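Local coordinates for protein uracil-DNA glycosylase (Sulfolobus tokodaii str. 7, PDB 4ZBY) that belongs to the uracil-DNA glycosylase superfamily and carries an iron-sulfur cluster, with uracil bound in a separate pocket, at residues K16-P28 with V84-E98. Residues are numbered along the deposited sequence; the frame is centred on the assembly and turned at random.
Sequences KCKLWQFRTNAVP and VKCRPPNNRDPEEDE. With SF4 (iron/sulfur cluster), chain B.
Arg-23 NH1 points at Cys-86 SG from 3.4 Å with an N-H...S angle of 158°, the sulfur lying at the edge of the guanidinium, near its plane. Cys-86 and Cys-17 bind two different irons of one iron-sulfur cluster, each SG 2.3 Å from its metal (FE3 and FE1), so the cluster itself ties 16-28 to 84-98. A second bond from Arg-23 NH1 goes to Cys-14 O, while Trp-20 CB covers one guanidinium face. The NH1 donor probably moderates the negative charge on the iron-bound thiolate.

Between the two cysteines Leu-19 crosses Glu-98 at about a right angle. Leu-19 CB meets Cys-86 CB, Leu-19 CD1 packs on Val-84 CG1 at 3.6 Å, and Leu-19 CD2 touches Pro-89 and the Glu-98 carboxylate. That carboxylate is gripped end-on by Arg-92, NH1 to OE1 and NH2 to OE2, both on syn lone pairs. Glu-95 N adds a bond to Glu-98 OE1, and Lys-18 NZ reaches Glu-98 OE2 at 2.6 Å, both from above the carboxylate plane; two donors per oxygen fix its rotation. A bend at the last Lys-18 torsion turns the ammonium toward Glu-98 and Asp-97, completing a five-residue salt-bridge network. Farther along, Phe-22 takes Pro-89 over one ring face, Pro-89 CB 4.1 Å from the Phe-22 centroid and 8° off the normal (CH-pi), and Gln-21 CG over the opposite face.

A backbone bond, Val-27 N to Lys-85 O at 2.8 Å, closes the far end. Lys-85 NZ is hydrogen-bonded to Asn-82 O, Thr-81 OG1 and Gln-109 OE1. This cysteine-bound cluster site joins the loop between helix 4-12 and strand 30-31 to the connection from strand 79-82 into helix 96-113, which adds Ala-101, Cys-102 and Tyr-105 to the pocket; helix 46-51 flanks Arg-23 and Arg-87.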
loop_
_atom_site.group_PDB
_atom_site.type_symbol
_atom_site.label_atom_id
_atom_site.label_comp_id
_atom_site.label_asym_id
_atom_site.label_seq_id
_atom_site.Cartn_x
_atom_site.Cartn_y
_atom_site.Cartn_z
ATOM N N LYS A 16 12.168 -14.537 -6.960
ATOM C CA LYS A 16 13.327 -13.722 -6.619
ATOM C C LYS A 16 13.621 -13.674 -5.121
ATOM O O LYS A 16 14.687 -13.229 -4.735
ATOM C CB LYS A 16 13.151 -12.305 -7.162
ATOM C CG LYS A 16 13.284 -12.227 -8.670
ATOM C CD LYS A 16 13.045 -10.813 -9.129
ATOM C CE LYS A 16 13.583 -10.617 -10.526
ATOM N NZ LYS A 16 13.219 -9.265 -11.025
ATOM N N CYS A 17 12.696 -14.123 -4.274
ATOM C CA CYS A 17 13.056 -14.345 -2.875
ATOM C C CYS A 17 12.437 -15.640 -2.374
ATOM O O CYS A 17 11.686 -16.287 -3.094
ATOM C CB CYS A 17 12.642 -13.171 -1.987
ATOM S SG CYS A 17 10.916 -13.140 -1.517
ATOM N N LYS A 18 12.778 -16.049 -1.153
ATOM C CA LYS A 18 12.354 -17.366 -0.703
ATOM C C LYS A 18 10.853 -17.489 -0.441
ATOM O O LYS A 18 10.346 -18.590 -0.215
ATOM C CB LYS A 18 13.137 -17.757 0.564
ATOM C CG LYS A 18 12.906 -16.840 1.740
ATOM C CD LYS A 18 13.782 -17.230 2.936
ATOM C CE LYS A 18 13.582 -16.271 4.095
ATOM N NZ LYS A 18 13.911 -14.846 3.757
ATOM N N LEU A 19 10.122 -16.385 -0.497
ATOM C CA LEU A 19 8.695 -16.451 -0.215
ATOM C C LEU A 19 7.902 -17.213 -1.273
ATOM O O LEU A 19 6.779 -17.657 -0.991
ATOM C CB LEU A 19 8.098 -15.047 -0.075
ATOM C CG LEU A 19 8.639 -14.243 1.111
ATOM C CD1 LEU A 19 7.937 -12.902 1.315
ATOM C CD2 LEU A 19 8.582 -15.131 2.369
ATOM N N TRP A 20 8.462 -17.363 -2.475
ATOM C CA TRP A 20 7.695 -17.991 -3.547
ATOM C C TRP A 20 7.311 -19.416 -3.180
ATOM O O TRP A 20 6.253 -19.884 -3.574
ATOM C CB TRP A 20 8.470 -17.970 -4.879
ATOM C CG TRP A 20 9.509 -19.068 -4.992
ATOM C CD1 TRP A 20 10.822 -18.996 -4.633
ATOM C CD2 TRP A 20 9.306 -20.391 -5.501
ATOM N NE1 TRP A 20 11.451 -20.189 -4.887
ATOM C CE2 TRP A 20 10.540 -21.063 -5.422
ATOM C CE3 TRP A 20 8.200 -21.070 -6.020
ATOM C CZ2 TRP A 20 10.696 -22.378 -5.839
ATOM C CZ3 TRP A 20 8.355 -22.372 -6.426
ATOM C CH2 TRP A 20 9.596 -23.014 -6.340
ATOM N N GLN A 21 8.161 -20.105 -2.414
ATOM C CA GLN A 21 7.952 -21.506 -2.142
ATOM C C GLN A 21 6.701 -21.814 -1.329
ATOM O O GLN A 21 6.208 -22.938 -1.363
ATOM C CB GLN A 21 9.183 -22.087 -1.426
ATOM C CG GLN A 21 9.360 -21.573 -0.014
ATOM C CD GLN A 21 10.689 -21.993 0.602
ATOM O OE1 GLN A 21 10.855 -23.137 1.050
ATOM N NE2 GLN A 21 11.640 -21.065 0.639
ATOM N N PHE A 22 6.186 -20.818 -0.618
ATOM C CA PHE A 22 5.067 -21.025 0.293
ATOM C C PHE A 22 3.712 -20.691 -0.328
ATOM O O PHE A 22 2.652 -21.091 0.185
ATOM C CB PHE A 22 5.242 -20.161 1.546
ATOM C CG PHE A 22 6.564 -20.344 2.232
ATOM C CD1 PHE A 22 6.920 -21.580 2.764
ATOM C CD2 PHE A 22 7.438 -19.274 2.362
ATOM C CE1 PHE A 22 8.152 -21.753 3.402
ATOM C CE2 PHE A 22 8.653 -19.424 2.996
ATOM C CZ PHE A 22 9.014 -20.665 3.521
ATOM N N ARG A 23 3.746 -19.959 -1.428
ATOM C CA ARG A 23 2.535 -19.291 -1.881
ATOM C C ARG A 23 1.597 -20.186 -2.683
ATOM O O ARG A 23 1.995 -21.210 -3.272
ATOM C CB ARG A 23 2.889 -18.038 -2.706
ATOM C CG ARG A 23 3.255 -18.339 -4.139
ATOM C CD ARG A 23 3.751 -17.110 -4.887
ATOM N NE ARG A 23 4.312 -17.538 -6.166
ATOM C CZ ARG A 23 5.388 -17.003 -6.737
ATOM N NH1 ARG A 23 6.025 -15.988 -6.156
ATOM N NH2 ARG A 23 5.833 -17.489 -7.891
ATOM N N THR A 24 0.328 -19.777 -2.671
ATOM C CA THR A 24 -0.658 -20.266 -3.623
ATOM C C THR A 24 -0.656 -19.294 -4.792
ATOM O O THR A 24 -0.466 -19.694 -5.936
ATOM C CB THR A 24 -2.066 -20.348 -3.017
ATOM O OG1 THR A 24 -2.013 -21.166 -1.842
ATOM C CG2 THR A 24 -3.056 -21.012 -4.031
ATOM N N ASN A 25 -0.823 -18.014 -4.489
ATOM C CA ASN A 25 -0.775 -16.960 -5.516
ATOM C C ASN A 25 0.034 -15.772 -5.058
ATOM O O ASN A 25 -0.170 -15.308 -3.949
ATOM C CB ASN A 25 -2.168 -16.425 -5.854
ATOM C CG ASN A 25 -3.037 -17.447 -6.502
ATOM O OD1 ASN A 25 -2.876 -17.761 -7.687
ATOM N ND2 ASN A 25 -3.968 -17.986 -5.734
ATOM N N ALA A 26 0.918 -15.266 -5.918
ATOM C CA ALA A 26 1.559 -13.968 -5.668
ATOM C C ALA A 26 0.473 -12.923 -5.825
ATOM O O ALA A 26 -0.527 -13.181 -6.501
ATOM C CB ALA A 26 2.701 -13.717 -6.652
ATOM N N VAL A 27 0.681 -11.736 -5.253
ATOM C CA VAL A 27 -0.330 -10.683 -5.257
ATOM C C VAL A 27 0.289 -9.388 -5.757
ATOM O O VAL A 27 0.830 -8.597 -4.942
ATOM C CB VAL A 27 -0.914 -10.477 -3.827
ATOM C CG1 VAL A 27 -2.024 -9.455 -3.820
ATOM C CG2 VAL A 27 -1.440 -11.826 -3.249
ATOM N N PRO A 28 0.216 -9.136 -7.078
ATOM C CA PRO A 28 0.861 -7.935 -7.627
ATOM C C PRO A 28 0.150 -6.626 -7.257
ATOM O O PRO A 28 0.806 -5.585 -7.141
ATOM C CB PRO A 28 0.819 -8.155 -9.148
ATOM C CG PRO A 28 -0.199 -9.191 -9.381
ATOM C CD PRO A 28 -0.222 -10.069 -8.124
ATOM N N VAL A 84 5.666 -6.010 -0.194
ATOM C CA VAL A 84 6.054 -7.372 -0.504
ATOM C C VAL A 84 4.822 -8.077 -1.063
ATOM O O VAL A 84 3.706 -7.870 -0.572
ATOM C CB VAL A 84 6.589 -8.100 0.749
ATOM C CG1 VAL A 84 6.663 -9.602 0.546
ATOM C CG2 VAL A 84 7.976 -7.535 1.080
ATOM N N LYS A 85 5.017 -8.887 -2.094
ATOM C CA LYS A 85 3.860 -9.379 -2.823
ATOM C C LYS A 85 3.532 -10.873 -2.652
ATOM O O LYS A 85 2.569 -11.387 -3.253
ATOM C CB LYS A 85 4.029 -8.990 -4.295
ATOM C CG LYS A 85 3.929 -7.448 -4.443
ATOM C CD LYS A 85 4.568 -6.977 -5.719
ATOM C CE LYS A 85 3.995 -5.649 -6.159
ATOM N NZ LYS A 85 4.234 -4.508 -5.220
ATOM N N CYS A 86 4.271 -11.560 -1.782
ATOM C CA CYS A 86 3.911 -12.918 -1.387
ATOM C C CYS A 86 3.737 -13.001 0.118
ATOM O O CYS A 86 4.352 -12.251 0.854
ATOM C CB CYS A 86 4.965 -13.924 -1.828
ATOM S SG CYS A 86 5.073 -13.947 -3.645
ATOM N N ARG A 87 2.855 -13.897 0.543
ATOM C CA ARG A 87 2.575 -14.117 1.976
ATOM C C ARG A 87 3.746 -14.738 2.720
ATOM O O ARG A 87 4.154 -15.848 2.422
ATOM C CB ARG A 87 1.355 -15.030 2.130
ATOM C CG ARG A 87 0.890 -15.236 3.566
ATOM C CD ARG A 87 0.021 -16.478 3.673
ATOM N NE ARG A 87 -0.618 -16.564 4.981
ATOM C CZ ARG A 87 -1.325 -17.609 5.402
ATOM N NH1 ARG A 87 -1.871 -17.593 6.608
ATOM N NH2 ARG A 87 -1.491 -18.667 4.618
ATOM N N PRO A 88 4.270 -14.036 3.725
ATOM C CA PRO A 88 5.318 -14.679 4.516
ATOM C C PRO A 88 4.718 -15.807 5.329
ATOM O O PRO A 88 3.550 -15.729 5.698
ATOM C CB PRO A 88 5.839 -13.548 5.409
ATOM C CG PRO A 88 5.480 -12.284 4.657
ATOM C CD PRO A 88 4.152 -12.593 4.004
ATOM N N PRO A 89 5.501 -16.859 5.576
ATOM C CA PRO A 89 5.048 -18.004 6.364
ATOM C C PRO A 89 4.733 -17.636 7.799
ATOM O O PRO A 89 5.303 -16.681 8.334
ATOM C CB PRO A 89 6.253 -18.953 6.315
ATOM C CG PRO A 89 7.425 -18.019 6.159
ATOM C CD PRO A 89 6.916 -16.997 5.182
ATOM N N ASN A 90 3.832 -18.391 8.416
ATOM C CA ASN A 90 3.760 -18.424 9.886
ATOM C C ASN A 90 3.271 -17.113 10.503
ATOM O O ASN A 90 3.542 -16.868 11.680
ATOM C CB ASN A 90 5.144 -18.754 10.503
ATOM C CG ASN A 90 5.736 -20.059 10.009
ATOM O OD1 ASN A 90 5.020 -21.039 9.797
ATOM N ND2 ASN A 90 7.078 -20.101 9.887
ATOM N N ASN A 91 2.561 -16.290 9.725
ATOM C CA ASN A 91 2.018 -14.990 10.168
ATOM C C ASN A 91 3.120 -13.929 10.407
ATOM O O ASN A 91 2.845 -12.851 10.933
ATOM C CB ASN A 91 1.146 -15.175 11.436
ATOM C CG ASN A 91 0.240 -13.973 11.731
ATOM O OD1 ASN A 91 -0.266 -13.325 10.819
ATOM N ND2 ASN A 91 0.035 -13.679 13.015
ATOM N N ARG A 92 4.357 -14.210 9.990
ATOM C CA ARG A 92 5.461 -13.266 10.247
ATOM C C ARG A 92 5.491 -12.086 9.277
ATOM O O ARG A 92 4.828 -12.069 8.215
ATOM C CB ARG A 92 6.827 -13.976 10.239
ATOM C CG ARG A 92 7.395 -14.322 8.841
ATOM C CD ARG A 92 8.912 -14.516 8.980
ATOM N NE ARG A 92 9.517 -15.244 7.858
ATOM C CZ ARG A 92 9.755 -14.703 6.664
ATOM N NH1 ARG A 92 9.407 -13.441 6.402
ATOM N NH2 ARG A 92 10.317 -15.446 5.720
ATOM N N ASP A 93 6.262 -11.066 9.649
ATOM C CA ASP A 93 6.509 -9.949 8.734
ATOM C C ASP A 93 7.613 -10.312 7.743
ATOM O O ASP A 93 8.446 -11.152 8.042
ATOM C CB ASP A 93 6.910 -8.694 9.523
ATOM C CG ASP A 93 5.945 -8.387 10.654
ATOM O OD1 ASP A 93 4.773 -8.087 10.359
ATOM O OD2 ASP A 93 6.352 -8.447 11.832
ATOM N N PRO A 94 7.658 -9.631 6.576
ATOM C CA PRO A 94 8.728 -9.833 5.590
ATOM C C PRO A 94 10.097 -9.615 6.196
ATOM O O PRO A 94 10.232 -8.749 7.053
ATOM C CB PRO A 94 8.452 -8.758 4.530
ATOM C CG PRO A 94 6.999 -8.538 4.610
ATOM C CD PRO A 94 6.608 -8.743 6.068
ATOM N N GLU A 95 11.085 -10.399 5.782
ATOM C CA GLU A 95 12.470 -10.127 6.169
ATOM C C GLU A 95 12.942 -8.902 5.412
ATOM O O GLU A 95 12.292 -8.476 4.461
ATOM C CB GLU A 95 13.402 -11.289 5.841
ATOM C CG GLU A 95 12.883 -12.661 6.139
ATOM C CD GLU A 95 13.179 -13.083 7.533
ATOM O OE1 GLU A 95 14.226 -13.729 7.751
ATOM O OE2 GLU A 95 12.364 -12.758 8.418
ATOM N N GLU A 96 14.082 -8.340 5.812
ATOM C CA GLU A 96 14.605 -7.198 5.074
ATOM C C GLU A 96 15.046 -7.634 3.677
ATOM O O GLU A 96 14.825 -6.897 2.719
ATOM C CB GLU A 96 15.761 -6.520 5.827
ATOM C CG GLU A 96 15.326 -5.656 7.024
ATOM C CD GLU A 96 14.298 -4.574 6.675
ATOM O OE1 GLU A 96 14.346 -4.002 5.561
ATOM O OE2 GLU A 96 13.426 -4.295 7.523
ATOM N N ASP A 97 15.627 -8.827 3.555
ATOM C CA ASP A 97 16.066 -9.302 2.248
ATOM C C ASP A 97 14.867 -9.550 1.329
ATOM O O ASP A 97 14.996 -9.524 0.103
ATOM C CB ASP A 97 16.920 -10.567 2.371
ATOM C CG ASP A 97 16.098 -11.819 2.646
ATOM O OD1 ASP A 97 15.323 -11.821 3.615
ATOM O OD2 ASP A 97 16.230 -12.812 1.894
ATOM N N GLU A 98 13.697 -9.776 1.918
ATOM C CA GLU A 98 12.495 -9.978 1.115
ATOM C C GLU A 98 11.964 -8.626 0.636
ATOM O O GLU A 98 11.534 -8.483 -0.510
ATOM C CB GLU A 98 11.443 -10.760 1.916
ATOM C CG GLU A 98 11.869 -12.208 2.152
ATOM C CD GLU A 98 11.179 -12.865 3.338
ATOM O OE1 GLU A 98 10.339 -12.214 4.000
ATOM O OE2 GLU A 98 11.478 -14.053 3.567
HETATM FE FE1 SF4 B . 9.613 -12.520 -3.307
HETATM FE FE2 SF4 B . 9.041 -12.296 -5.902
HETATM FE FE3 SF4 B . 7.081 -12.891 -4.151
HETATM FE FE4 SF4 B . 8.150 -10.451 -4.186
HETATM S S1 SF4 B . 6.918 -11.411 -5.837
HETATM S S2 SF4 B . 7.702 -11.676 -2.358
HETATM S S3 SF4 B . 10.328 -10.910 -4.699
HETATM S S4 SF4 B . 8.937 -14.175 -4.646
HETATM O O HOH W 1 15.039 -14.735 0.166
HETATM O O HOH W 2 4.377 -17.125 0.014
HETATM O O HOH W 3 1.007 -15.024 -1.380
#